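Long-range contacts in oxalate biosynthetic component 1 (Burkholderia thailandensis, PDB 5IKY), which makes oxalate in a quorum sensing-dependent pathway, joining a serine hydrolase of the alpha/beta-hydrolase type and an additional lyase activity in one chain: residues L614-D619 / Q678-P683; D559-I564 / R685-L690; A288-L293 / D327-F332; D573-H578 / F603-R608; G58-E63 / T158-D163. One frame throughout, in Å; residues are numbered along the deposited sequence.

Interaction 1 (L614-D619 / Q678-P683); sequences LDRYED and QFKPLP
D615 borders Q678 through its backbone, D615 O lying 4.0 Å from Q678 OE1, where the 3-10 turn 614-616 passes the loop that leads into helix 682-690; the D615 side chain leads off to a salt bridge with R734. R616 does most of the work and shows how one arginine can carry such a contact. Its chain runs out past Q678, whose OE1 lies 3.4 Å from R616 CA and whose NE2 is hydrogen-bonded to L733 O. It then turns at chi3 (58°), which swings the guanidinium up to the backbone of Q678 and F679. There NE donates to Q678 O at 3.1 Å along a nearly straight line (169°), the oxygen lying at the edge of the guanidinium and in its plane. K680 crosses R616 at about a right angle and sets CE over one face, 3.6 Å from R616 NH1. The two cationic ends, R616 NH1 and K680 NZ, come within 4.0 Å, but each has carboxylate partners: E613 and E639 for R616, E688 for K680. The one bond across the segments thus runs from R616 NE to a neutral carbonyl, while neighbouring acids probably offset the two cations.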
# COMPACT_ATOMS: atom_id res chain seq x y z
N LEU A 614 -27.35 17.26 4.02
CA LEU A 614 -28.09 18.51 4.16
C LEU A 614 -29.48 18.31 4.75
O LEU A 614 -30.12 19.27 5.17
CB LEU A 614 -28.20 19.22 2.80
CG LEU A 614 -26.93 19.90 2.29
CD1 LEU A 614 -27.13 20.40 0.87
CD2 LEU A 614 -26.53 21.04 3.21
N ASP A 615 -29.94 17.07 4.78
CA ASP A 615 -31.25 16.74 5.35
C ASP A 615 -31.30 17.06 6.85
O ASP A 615 -32.37 17.27 7.41
CB ASP A 615 -31.59 15.27 5.12
CG ASP A 615 -31.82 14.95 3.65
OD1 ASP A 615 -31.45 15.78 2.79
OD2 ASP A 615 -32.36 13.86 3.36
N ARG A 616 -30.13 17.09 7.48
CA ARG A 616 -30.03 17.38 8.91
C ARG A 616 -29.90 18.88 9.17
O ARG A 616 -30.01 19.33 10.31
CB ARG A 616 -28.84 16.64 9.52
CG ARG A 616 -28.99 15.13 9.55
CD ARG A 616 -27.70 14.45 9.98
NE ARG A 616 -27.25 14.89 11.30
CZ ARG A 616 -25.99 15.17 11.60
NH1 ARG A 616 -25.05 15.07 10.67
NH2 ARG A 616 -25.67 15.56 12.82
N TYR A 617 -29.65 19.65 8.11
CA TYR A 617 -29.47 21.09 8.23
C TYR A 617 -30.79 21.84 8.09
O TYR A 617 -31.57 21.58 7.17
CB TYR A 617 -28.46 21.59 7.20
CG TYR A 617 -27.03 21.15 7.48
CD1 TYR A 617 -26.62 19.85 7.22
CD2 TYR A 617 -26.11 22.04 8.01
CE1 TYR A 617 -25.32 19.45 7.48
CE2 TYR A 617 -24.81 21.64 8.28
CZ TYR A 617 -24.42 20.34 8.01
OH TYR A 617 -23.13 19.94 8.27
N GLU A 618 -31.03 22.77 9.00
CA GLU A 618 -32.28 23.53 9.03
C GLU A 618 -32.40 24.46 7.82
O GLU A 618 -33.41 24.46 7.12
CB GLU A 618 -32.37 24.35 10.32
CG GLU A 618 -33.68 25.09 10.50
CD GLU A 618 -34.69 24.30 11.32
OE1 GLU A 618 -34.92 24.65 12.49
OE2 GLU A 618 -35.25 23.32 10.78
N ASP A 619 -31.35 25.25 7.58
CA ASP A 619 -31.35 26.21 6.48
C ASP A 619 -30.64 25.64 5.26
O ASP A 619 -29.68 26.23 4.76
CB ASP A 619 -30.68 27.51 6.92
CG ASP A 619 -31.30 28.09 8.18
OD1 ASP A 619 -32.48 27.78 8.47
OD2 ASP A 619 -30.61 28.85 8.89
N GLN A 678 -31.34 17.24 15.80
CA GLN A 678 -30.96 16.56 14.56
C GLN A 678 -29.65 15.81 14.77
O GLN A 678 -29.10 15.24 13.82
CB GLN A 678 -30.84 17.55 13.40
CG GLN A 678 -32.16 17.84 12.69
CD GLN A 678 -32.75 16.60 12.04
OE1 GLN A 678 -32.15 16.00 11.16
NE2 GLN A 678 -33.95 16.23 12.47
N PHE A 679 -29.15 15.83 16.00
CA PHE A 679 -27.95 15.07 16.35
C PHE A 679 -28.22 13.58 16.28
O PHE A 679 -29.27 13.11 16.71
CB PHE A 679 -27.44 15.44 17.75
CG PHE A 679 -26.69 16.74 17.81
CD1 PHE A 679 -26.32 17.40 16.66
CD2 PHE A 679 -26.34 17.28 19.04
CE1 PHE A 679 -25.63 18.60 16.72
CE2 PHE A 679 -25.65 18.47 19.11
CZ PHE A 679 -25.29 19.13 17.95
N LYS A 680 -27.27 12.84 15.73
CA LYS A 680 -27.38 11.39 15.66
C LYS A 680 -27.19 10.77 17.04
O LYS A 680 -26.23 11.11 17.74
CB LYS A 680 -26.35 10.82 14.68
CG LYS A 680 -26.49 11.34 13.26
CD LYS A 680 -25.29 10.95 12.41
CE LYS A 680 -25.44 11.47 10.99
NZ LYS A 680 -24.24 11.17 10.16
N PRO A 681 -28.10 9.88 17.43
CA PRO A 681 -27.95 9.12 18.68
C PRO A 681 -26.74 8.19 18.63
O PRO A 681 -26.21 7.95 17.55
CB PRO A 681 -29.26 8.32 18.77
CG PRO A 681 -29.74 8.23 17.37
CD PRO A 681 -29.34 9.52 16.72
N LEU A 682 -26.31 7.69 19.79
CA LEU A 682 -25.11 6.87 19.88
C LEU A 682 -25.12 5.62 18.98
O LEU A 682 -24.15 5.38 18.26
CB LEU A 682 -24.87 6.46 21.34
CG LEU A 682 -23.71 5.50 21.64
CD1 LEU A 682 -22.39 6.11 21.21
CD2 LEU A 682 -23.69 5.13 23.11
N PRO A 683 -26.21 4.81 19.01
CA PRO A 683 -26.17 3.60 18.16
C PRO A 683 -26.06 3.90 16.67
O PRO A 683 -25.48 3.11 15.93
CB PRO A 683 -27.49 2.91 18.48
CG PRO A 683 -27.89 3.43 19.81
CD PRO A 683 -27.44 4.85 19.82

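Interaction 2 (D559-I564 / R685-L690); sequences DALHPI and RCLEYL
L561 reaches across to L687, CD1 resting 3.7 Å from L687 CD2, and the two side chains meet at about a right angle. The approach is between branch ends: each leucine offers one methyl. The CD1 group of L561 also borders L690, more loosely, at 4.4 Å from L690 CD1. One turn further on, I564 makes the second half of the contact. Its chi1 of -70° sets CG1 beside the backbone N and leaves the CG2 methyl facing the fork of L690. It lies 4.1 Å from both L690 CD1 and L690 CD2, an even seat between the two branches. The same I564 CG2 is 4.2 Å from C686 SG, which contributes here as an apolar neighbour.

The two segments share no hydrogen bond; apolar side chains make nearly all of the contact, and the backbones stay well apart, the nearest CA atoms, those of I564 and C686, being 8.2 Å from each other. C686, L687 and L690, at i, i+1 and i+4, turn one side of their helix to 559-564. L561 itself lies between two helices, the first residue to leave 554-560 and the N-cap position of 562-579. Within the largely helical cap domain, further helices close in: L722 of helix 715-734 touches both L561 and L687, L534 touches both I564 and Y689 and so brings helix 530-541 to both segments, and V565 and Y568 of helix 562-579 close over C686.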
# COMPACT_ATOMS: atom_id res chain seq x y z
N ASP A 559 -30.32 -4.44 19.09
CA ASP A 559 -30.25 -5.16 20.35
C ASP A 559 -29.08 -6.15 20.37
O ASP A 559 -28.42 -6.32 21.39
CB ASP A 559 -31.57 -5.90 20.61
CG ASP A 559 -31.64 -6.49 22.00
OD1 ASP A 559 -31.76 -5.71 22.97
OD2 ASP A 559 -31.59 -7.73 22.13
N ALA A 560 -28.83 -6.78 19.23
CA ALA A 560 -27.75 -7.76 19.12
C ALA A 560 -26.37 -7.10 19.12
O ALA A 560 -25.37 -7.74 19.44
CB ALA A 560 -27.94 -8.61 17.88
N LEU A 561 -26.32 -5.82 18.76
CA LEU A 561 -25.05 -5.10 18.65
C LEU A 561 -24.71 -4.32 19.91
O LEU A 561 -23.78 -3.52 19.92
CB LEU A 561 -25.09 -4.14 17.46
CG LEU A 561 -25.25 -4.74 16.07
CD1 LEU A 561 -25.35 -3.63 15.04
CD2 LEU A 561 -24.09 -5.67 15.75
N HIS A 562 -25.48 -4.55 20.97
CA HIS A 562 -25.33 -3.77 22.21
C HIS A 562 -23.91 -3.77 22.78
O HIS A 562 -23.40 -2.70 23.13
CB HIS A 562 -26.32 -4.28 23.26
CG HIS A 562 -26.51 -3.33 24.41
ND1 HIS A 562 -27.27 -2.18 24.30
CD2 HIS A 562 -26.04 -3.35 25.67
CE1 HIS A 562 -27.26 -1.54 25.46
NE2 HIS A 562 -26.52 -2.23 26.31
N PRO A 563 -23.25 -4.94 22.89
CA PRO A 563 -21.89 -4.87 23.45
C PRO A 563 -20.90 -4.15 22.54
O PRO A 563 -19.89 -3.62 23.01
CB PRO A 563 -21.50 -6.35 23.61
CG PRO A 563 -22.35 -7.07 22.64
CD PRO A 563 -23.65 -6.33 22.62
N ILE A 564 -21.19 -4.13 21.25
CA ILE A 564 -20.32 -3.48 20.27
C ILE A 564 -20.50 -1.97 20.29
O ILE A 564 -19.53 -1.21 20.15
CB ILE A 564 -20.58 -4.03 18.87
CG1 ILE A 564 -20.05 -5.45 18.79
CG2 ILE A 564 -19.93 -3.13 17.81
CD1 ILE A 564 -20.23 -6.06 17.48
N ARG A 685 -24.39 6.42 15.34
CA ARG A 685 -23.00 6.77 15.10
C ARG A 685 -22.14 5.51 15.07
O ARG A 685 -21.15 5.43 14.34
CB ARG A 685 -22.48 7.75 16.15
CG ARG A 685 -23.27 9.05 16.23
CD ARG A 685 -22.49 10.16 16.93
NE ARG A 685 -22.15 9.81 18.30
CZ ARG A 685 -22.92 10.07 19.36
NH1 ARG A 685 -24.08 10.67 19.19
NH2 ARG A 685 -22.52 9.71 20.57
N CYS A 686 -22.53 4.52 15.87
CA CYS A 686 -21.81 3.25 15.92
C CYS A 686 -21.96 2.50 14.61
O CYS A 686 -20.99 1.97 14.07
CB CYS A 686 -22.31 2.38 17.08
SG CYS A 686 -21.55 0.74 17.15
N LEU A 687 -23.19 2.44 14.10
CA LEU A 687 -23.48 1.78 12.83
C LEU A 687 -22.68 2.41 11.70
O LEU A 687 -22.14 1.70 10.85
CB LEU A 687 -24.98 1.85 12.52
CG LEU A 687 -25.91 1.03 13.41
CD1 LEU A 687 -27.36 1.39 13.12
CD2 LEU A 687 -25.67 -0.45 13.21
N GLU A 688 -22.62 3.74 11.69
CA GLU A 688 -21.87 4.47 10.67
C GLU A 688 -20.39 4.13 10.74
O GLU A 688 -19.72 4.05 9.72
CB GLU A 688 -22.07 5.98 10.83
CG GLU A 688 -23.44 6.48 10.40
CD GLU A 688 -23.52 8.00 10.36
OE1 GLU A 688 -22.61 8.66 10.91
OE2 GLU A 688 -24.48 8.53 9.76
N TYR A 689 -19.90 3.93 11.96
CA TYR A 689 -18.51 3.53 12.17
C TYR A 689 -18.26 2.12 11.63
O TYR A 689 -17.29 1.89 10.91
CB TYR A 689 -18.16 3.61 13.65
CG TYR A 689 -16.84 2.96 14.02
CD1 TYR A 689 -15.63 3.53 13.63
CD2 TYR A 689 -16.80 1.78 14.75
CE1 TYR A 689 -14.43 2.95 13.96
CE2 TYR A 689 -15.60 1.19 15.09
CZ TYR A 689 -14.41 1.78 14.69
OH TYR A 689 -13.22 1.19 15.02
N LEU A 690 -19.15 1.19 11.98
CA LEU A 690 -19.00 -0.21 11.59
C LEU A 690 -18.93 -0.40 10.08
O LEU A 690 -18.07 -1.13 9.58
CB LEU A 690 -20.14 -1.04 12.17
CG LEU A 690 -20.06 -1.35 13.66
CD1 LEU A 690 -21.32 -2.08 14.12
CD2 LEU A 690 -18.82 -2.17 13.98

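Interaction 3 (A288-L293 / D327-F332); sequences ASQSPL and DNPNAF
S289 OG is gripped from two directions. It accepts a hydrogen bond from D327 N at 3.2 Å, the N-H pointing at it at 155°, and it is also bonded to R286 O, just before the segment. Its chi1 of -70° brings the hydroxyl beside its own backbone N, facing the start of 327-332. The carbonyl of the same serine is equally busy. S289 O stands 3.5 Å above the plane of the F332 ring, over its centre, while R294 NH1 bonds both this oxygen and D327 O. F332 reaches that place through a near-trans first torsion (chi1 163°), which sends the ring from the first turn of helix 330-343 against the S289 carbonyl.

The loop 288-291 is a type I beta turn, A288 to S291, and it leads directly into a helix start where L293 N donates to S291 OG, a capping bond of 3.1 Å. Both segments lie in the region related to beta-keto acid cleavage enzymes of the TIM-barrel clan, in the connections that follow parallel strands 275-278 and 310-313 of its curled sheet; the contact therefore joins two successive such connections.

On the exposed side Q290 stretches over P329, the two crossing obliquely. Q290 CG packs 3.7 Å from P329 CG, and Q290 NE2 comes to 3.4 Å from that same P329 carbon. P329 holds the N-cap position of helix 330-343.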
# COMPACT_ATOMS: atom_id res chain seq x y z
N ALA A 288 24.81 -3.50 28.55
CA ALA A 288 23.42 -3.14 28.81
C ALA A 288 22.49 -4.32 28.58
O ALA A 288 21.32 -4.15 28.24
CB ALA A 288 23.01 -1.96 27.93
N SER A 289 23.01 -5.53 28.78
CA SER A 289 22.27 -6.75 28.49
C SER A 289 21.05 -6.94 29.38
O SER A 289 20.07 -7.56 28.98
CB SER A 289 23.18 -7.98 28.61
OG SER A 289 24.13 -8.02 27.56
N GLN A 290 21.11 -6.40 30.60
CA GLN A 290 20.01 -6.54 31.54
C GLN A 290 19.25 -5.23 31.74
O GLN A 290 18.44 -5.10 32.67
CB GLN A 290 20.52 -7.04 32.89
CG GLN A 290 21.24 -8.38 32.82
CD GLN A 290 21.59 -8.93 34.19
OE1 GLN A 290 20.91 -8.62 35.18
NE2 GLN A 290 22.64 -9.73 34.26
N SER A 291 19.50 -4.26 30.88
CA SER A 291 18.86 -2.95 30.97
C SER A 291 17.38 -3.01 30.58
O SER A 291 17.02 -3.64 29.59
CB SER A 291 19.58 -1.94 30.09
OG SER A 291 18.86 -0.72 30.03
N PRO A 292 16.53 -2.33 31.36
CA PRO A 292 15.10 -2.20 31.04
C PRO A 292 14.86 -1.46 29.72
O PRO A 292 13.74 -1.45 29.21
CB PRO A 292 14.54 -1.40 32.23
CG PRO A 292 15.52 -1.63 33.34
CD PRO A 292 16.86 -1.74 32.67
N LEU A 293 15.91 -0.84 29.18
CA LEU A 293 15.81 -0.16 27.90
C LEU A 293 15.43 -1.14 26.79
O LEU A 293 14.78 -0.76 25.81
CB LEU A 293 17.13 0.55 27.56
CG LEU A 293 17.23 1.21 26.18
CD1 LEU A 293 16.14 2.26 26.02
CD2 LEU A 293 18.60 1.82 25.96
N ASP A 327 24.39 -10.83 26.14
CA ASP A 327 23.91 -11.92 26.98
C ASP A 327 22.42 -11.77 27.23
O ASP A 327 21.87 -10.67 27.15
CB ASP A 327 24.69 -11.96 28.30
CG ASP A 327 24.39 -13.21 29.11
OD1 ASP A 327 24.23 -14.29 28.50
OD2 ASP A 327 24.31 -13.11 30.35
N ASN A 328 21.75 -12.88 27.53
CA ASN A 328 20.34 -12.86 27.88
C ASN A 328 20.06 -13.70 29.12
O ASN A 328 19.60 -14.83 29.02
CB ASN A 328 19.48 -13.36 26.70
CG ASN A 328 19.69 -12.55 25.43
OD1 ASN A 328 19.13 -11.47 25.27
ND2 ASN A 328 20.50 -13.08 24.52
N PRO A 329 20.36 -13.14 30.31
CA PRO A 329 20.14 -13.84 31.58
C PRO A 329 18.68 -14.22 31.78
O PRO A 329 17.79 -13.56 31.24
CB PRO A 329 20.59 -12.81 32.63
CG PRO A 329 21.54 -11.92 31.90
CD PRO A 329 20.99 -11.82 30.51
N ASN A 330 18.44 -15.27 32.56
CA ASN A 330 17.12 -15.84 32.72
C ASN A 330 16.10 -14.92 33.40
O ASN A 330 14.96 -14.83 32.95
CB ASN A 330 17.21 -17.17 33.48
CG ASN A 330 17.96 -18.23 32.70
OD1 ASN A 330 17.80 -18.36 31.49
ND2 ASN A 330 18.79 -19.01 33.40
N ALA A 331 16.51 -14.25 34.47
CA ALA A 331 15.62 -13.33 35.17
C ALA A 331 15.23 -12.17 34.26
O ALA A 331 14.09 -11.70 34.30
CB ALA A 331 16.27 -12.80 36.43
N PHE A 332 16.18 -11.71 33.46
CA PHE A 332 15.93 -10.65 32.49
C PHE A 332 14.88 -11.10 31.48
O PHE A 332 13.90 -10.40 31.24
CB PHE A 332 17.22 -10.25 31.78
CG PHE A 332 16.98 -9.48 30.51
CD1 PHE A 332 16.54 -8.17 30.55
CD2 PHE A 332 17.20 -10.07 29.28
CE1 PHE A 332 16.32 -7.46 29.39
CE2 PHE A 332 16.99 -9.37 28.11
CZ PHE A 332 16.55 -8.06 28.16

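Interaction 4 (D573-H578 / F603-R608); sequences DRLAAH and FGITIR
F603 lays its ring against the side of helix 562-579, just ahead of a Schellman motif in which G604, with positive phi, ends helix 592-602 within the cap domain. The backbone of L575 meets the ring squarely: L575 CA lies 4.0 Å from the ring centroid, only 7° off the normal, a CH-pi contact over one face. From there the leucine folds alongside. Its trans chi1 (177°) takes the side chain obliquely past the phenylalanine, and CD1 closes on F603 CD1 at 3.6 Å.

R574 and, one turn on, H578 border the far part of the ring. R574 crosses F603 at about a right angle, its guanidinium inclined to the ring plane; CB, at 3.6 Å, and the guanidinium NH2 both reach F603 CE2, and R574 O lies 3.5 Å from F603 CZ. The same NH2 is bonded to the carbonyl of H303. H578 forms an oblique aromatic pair with F603, their planes 43° apart and their centroids 5.8 Å from each other. H303, which lies in the TIM-barrel-related part of the chain, stacks on F603 and meets the H578 ring as well, so this side of the helix links the cap to that region. Helix 629-641 closes in through L640 on L575 and F636 on I605. Past the glycine, the chain turns I605 back toward the helix, where its CD1 meets the second branch of the leucine, 3.7 Å from L575 CD2.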
# COMPACT_ATOMS: atom_id res chain seq x y z
N ASP A 573 -15.42 8.36 23.20
CA ASP A 573 -15.05 9.12 24.40
C ASP A 573 -13.62 9.64 24.31
O ASP A 573 -13.34 10.78 24.68
CB ASP A 573 -15.21 8.25 25.65
CG ASP A 573 -16.65 8.13 26.11
OD1 ASP A 573 -17.39 9.12 25.99
OD2 ASP A 573 -17.04 7.05 26.59
N ARG A 574 -12.72 8.80 23.80
CA ARG A 574 -11.32 9.16 23.66
C ARG A 574 -11.13 10.23 22.59
O ARG A 574 -10.25 11.09 22.71
CB ARG A 574 -10.48 7.92 23.33
CG ARG A 574 -10.26 6.99 24.51
CD ARG A 574 -9.46 5.75 24.11
NE ARG A 574 -8.40 6.08 23.15
CZ ARG A 574 -7.21 6.57 23.49
NH1 ARG A 574 -6.93 6.80 24.77
NH2 ARG A 574 -6.31 6.84 22.55
N LEU A 575 -11.94 10.17 21.54
CA LEU A 575 -11.89 11.19 20.50
C LEU A 575 -12.46 12.50 21.02
O LEU A 575 -11.94 13.58 20.71
CB LEU A 575 -12.66 10.74 19.25
CG LEU A 575 -12.74 11.76 18.11
CD1 LEU A 575 -11.34 12.20 17.69
CD2 LEU A 575 -13.50 11.18 16.93
N ALA A 576 -13.51 12.41 21.82
CA ALA A 576 -14.16 13.58 22.39
C ALA A 576 -13.23 14.32 23.35
O ALA A 576 -13.17 15.55 23.35
CB ALA A 576 -15.45 13.19 23.09
N ALA A 577 -12.50 13.55 24.16
CA ALA A 577 -11.58 14.13 25.13
C ALA A 577 -10.41 14.82 24.43
O ALA A 577 -9.97 15.89 24.85
CB ALA A 577 -11.07 13.07 26.08
N HIS A 578 -9.92 14.21 23.36
CA HIS A 578 -8.82 14.78 22.59
C HIS A 578 -9.23 16.08 21.92
O HIS A 578 -8.43 17.01 21.81
CB HIS A 578 -8.32 13.78 21.55
CG HIS A 578 -7.23 14.32 20.68
ND1 HIS A 578 -7.39 14.56 19.33
CD2 HIS A 578 -5.95 14.66 20.97
CE1 HIS A 578 -6.26 15.03 18.83
NE2 HIS A 578 -5.37 15.09 19.80
N PHE A 603 -8.16 8.08 15.12
CA PHE A 603 -8.89 7.26 16.08
C PHE A 603 -9.67 6.15 15.38
O PHE A 603 -10.36 5.36 16.02
CB PHE A 603 -9.84 8.11 16.93
CG PHE A 603 -9.17 8.78 18.09
CD1 PHE A 603 -8.53 10.00 17.94
CD2 PHE A 603 -9.19 8.20 19.35
CE1 PHE A 603 -7.93 10.63 19.01
CE2 PHE A 603 -8.58 8.82 20.43
CZ PHE A 603 -7.95 10.03 20.26
N GLY A 604 -9.57 6.10 14.05
CA GLY A 604 -10.22 5.07 13.27
C GLY A 604 -11.61 5.46 12.79
O GLY A 604 -12.21 4.76 11.98
N ILE A 605 -12.12 6.58 13.30
CA ILE A 605 -13.43 7.06 12.92
C ILE A 605 -13.37 7.89 11.64
O ILE A 605 -12.76 8.96 11.61
CB ILE A 605 -14.06 7.91 14.04
CG1 ILE A 605 -14.28 7.06 15.29
CG2 ILE A 605 -15.38 8.52 13.58
CD1 ILE A 605 -14.95 7.81 16.43
N THR A 606 -14.00 7.40 10.58
CA THR A 606 -13.97 8.09 9.30
C THR A 606 -15.24 8.91 9.07
O THR A 606 -16.30 8.36 8.79
CB THR A 606 -13.80 7.10 8.13
OG1 THR A 606 -12.58 6.36 8.30
CG2 THR A 606 -13.76 7.85 6.80
N ILE A 607 -15.12 10.23 9.19
CA ILE A 607 -16.23 11.12 8.89
C ILE A 607 -16.53 11.07 7.40
O ILE A 607 -15.68 11.43 6.58
CB ILE A 607 -15.94 12.58 9.30
CG1 ILE A 607 -15.45 12.64 10.75
CG2 ILE A 607 -17.18 13.44 9.11
CD1 ILE A 607 -15.04 14.03 11.18
N ARG A 608 -17.73 10.62 7.05
CA ARG A 608 -18.09 10.45 5.65
C ARG A 608 -18.84 11.66 5.09
O ARG A 608 -19.58 12.33 5.81
CB ARG A 608 -18.94 9.19 5.48

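Interaction 5 (G58-E63 / T158-D163); sequences GGIVRE and TYLSPD
I60 and L160 face each other as a hydrogen-bonded antiparallel pair, each backbone donating to the other. L160 N reaches I60 O at 2.9 Å, nearly along the C=O axis, while the return bond from I60 N to L160 O is longer and more bent (139°). A second such pair follows at R62 and T158: R62 N binds T158 O at 2.8 Å, in the carbonyl plane, whereas T158 N approaches R62 O from well above its plane. Between them V61 and Y159 form the non-hydrogen-bonded pair, with V61 CA only 3.3 Å from T158 O in a CA-H...O contact.

The side chains divide between the faces. I60 and L160 lie side by side, CG1 of I60 3.9 Å from L160 CB, on the face they share with R62 and T158. On the other, a chi1 of 171° carries the Y159 ring back over the start of strand 60-64. V61 CB sits at the ring edge, and Y159 OH ends 3.6 Å from G59 CA. That same G59 CA lies 3.2 Å from L160 O and 3.7 Å from P162 CD, where helix 162-172 begins; with no side chain on G59, all three can come this close.

Further out, L176, L179 and F180 of helix 176-181 cover I60, and F26 stacks on the Y159 ring. The polar ends are held too, R62 by P107 O and T158 OG1 by W141. Strand 60-64 is the middle of three in this N-terminal-domain sheet, with 185-186 along its other edge, so backbone bonding carries the connection and mostly apolar packing shields it.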
# COMPACT_ATOMS: atom_id res chain seq x y z
N GLY A 58 48.74 6.08 -7.61
CA GLY A 58 48.37 5.17 -8.68
C GLY A 58 46.88 5.00 -8.89
O GLY A 58 46.46 4.37 -9.85
N GLY A 59 46.08 5.57 -7.99
CA GLY A 59 44.64 5.52 -8.11
C GLY A 59 44.08 6.61 -9.01
O GLY A 59 44.74 7.62 -9.25
N ILE A 60 42.86 6.42 -9.50
CA ILE A 60 42.22 7.40 -10.37
C ILE A 60 41.00 8.03 -9.70
O ILE A 60 40.36 7.41 -8.85
CB ILE A 60 41.80 6.79 -11.72
CG1 ILE A 60 40.76 5.69 -11.50
CG2 ILE A 60 43.00 6.25 -12.46
CD1 ILE A 60 40.32 5.02 -12.77
N VAL A 61 40.68 9.26 -10.08
CA VAL A 61 39.55 9.97 -9.48
C VAL A 61 38.74 10.75 -10.52
O VAL A 61 39.28 11.23 -11.52
CB VAL A 61 40.03 10.94 -8.37
CG1 VAL A 61 40.68 12.18 -8.96
CG2 VAL A 61 38.88 11.33 -7.46
N ARG A 62 37.44 10.85 -10.27
CA ARG A 62 36.56 11.71 -11.05
C ARG A 62 35.89 12.69 -10.11
O ARG A 62 34.90 12.35 -9.45
CB ARG A 62 35.52 10.89 -11.81
CG ARG A 62 34.52 11.72 -12.62
CD ARG A 62 35.17 12.35 -13.85
NE ARG A 62 34.20 13.07 -14.66
CZ ARG A 62 34.04 14.39 -14.65
NH1 ARG A 62 34.81 15.14 -13.87
NH2 ARG A 62 33.13 14.96 -15.42
N GLU A 63 36.43 13.90 -10.02
CA GLU A 63 35.94 14.88 -9.06
C GLU A 63 35.49 16.17 -9.73
O GLU A 63 36.04 16.58 -10.75
CB GLU A 63 37.02 15.19 -8.02
CG GLU A 63 38.30 15.77 -8.60
CD GLU A 63 39.23 16.30 -7.52
OE1 GLU A 63 38.74 16.66 -6.44
OE2 GLU A 63 40.46 16.35 -7.77
N THR A 158 34.42 10.49 -7.11
CA THR A 158 34.55 9.04 -7.15
C THR A 158 36.00 8.62 -7.37
O THR A 158 36.65 9.08 -8.31
CB THR A 158 33.67 8.43 -8.26
OG1 THR A 158 32.29 8.58 -7.90
CG2 THR A 158 33.97 6.96 -8.43
N TYR A 159 36.50 7.75 -6.50
CA TYR A 159 37.89 7.32 -6.54
C TYR A 159 38.01 5.81 -6.64
O TYR A 159 37.18 5.07 -6.11
CB TYR A 159 38.62 7.84 -5.30
CG TYR A 159 40.02 7.28 -5.11
CD1 TYR A 159 40.24 6.15 -4.34
CD2 TYR A 159 41.12 7.91 -5.68
CE1 TYR A 159 41.51 5.64 -4.16
CE2 TYR A 159 42.40 7.40 -5.51
CZ TYR A 159 42.58 6.27 -4.74
OH TYR A 159 43.84 5.76 -4.56
N LEU A 160 39.05 5.35 -7.33
CA LEU A 160 39.36 3.93 -7.39
C LEU A 160 40.81 3.70 -6.99
O LEU A 160 41.71 4.41 -7.45
CB LEU A 160 39.10 3.37 -8.79
CG LEU A 160 37.63 3.27 -9.22
CD1 LEU A 160 37.51 2.77 -10.65
CD2 LEU A 160 36.87 2.36 -8.27
N SER A 161 41.03 2.71 -6.13
CA SER A 161 42.37 2.41 -5.62
C SER A 161 43.34 1.98 -6.72
O SER A 161 42.91 1.52 -7.78
CB SER A 161 42.28 1.32 -4.55
OG SER A 161 41.82 0.10 -5.12
N PRO A 162 44.65 2.16 -6.47
CA PRO A 162 45.70 1.67 -7.38
C PRO A 162 45.46 0.22 -7.77
O PRO A 162 45.69 -0.15 -8.92
CB PRO A 162 46.97 1.80 -6.54
CG PRO A 162 46.64 2.71 -5.39
CD PRO A 162 45.18 3.07 -5.45
N ASP A 163 45.01 -0.57 -6.81
CA ASP A 163 44.71 -1.98 -7.03
C ASP A 163 43.69 -2.15 -8.16
O ASP A 163 43.84 -3.04 -9.00
CB ASP A 163 44.19 -2.61 -5.74
CG ASP A 163 44.43 -4.11 -5.69
OD1 ASP A 163 45.51 -4.52 -5.22
OD2 ASP A 163 43.53 -4.87 -6.11

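Overall arrangement
Interactions 1, 2 and 4 lie together in the helical cap domain, their centres 15 to 18 Å apart. Interactions 1 and 2 share helix 682-690 and touch through the K680-E688 salt bridge, while interactions 2 and 4 share helix 562-579 and meet where Y689 packs on G604. Chemistry follows the kind of element joined: helix-to-helix interaction 2 is almost entirely apolar, interaction 4 aromatic and apolar with R574 at its exposed side, and surface interaction 1 centres on one arginine-carbonyl bond among salt bridges to its surroundings. Interaction 3, partly buried in the TIM-barrel-related region, joins a turn to a helix start through a serine hydroxyl and a carbonyl over an aromatic ring. Interaction 5, across the chain's centre from the cap contacts, is a buried strand pair joined by backbone bonds.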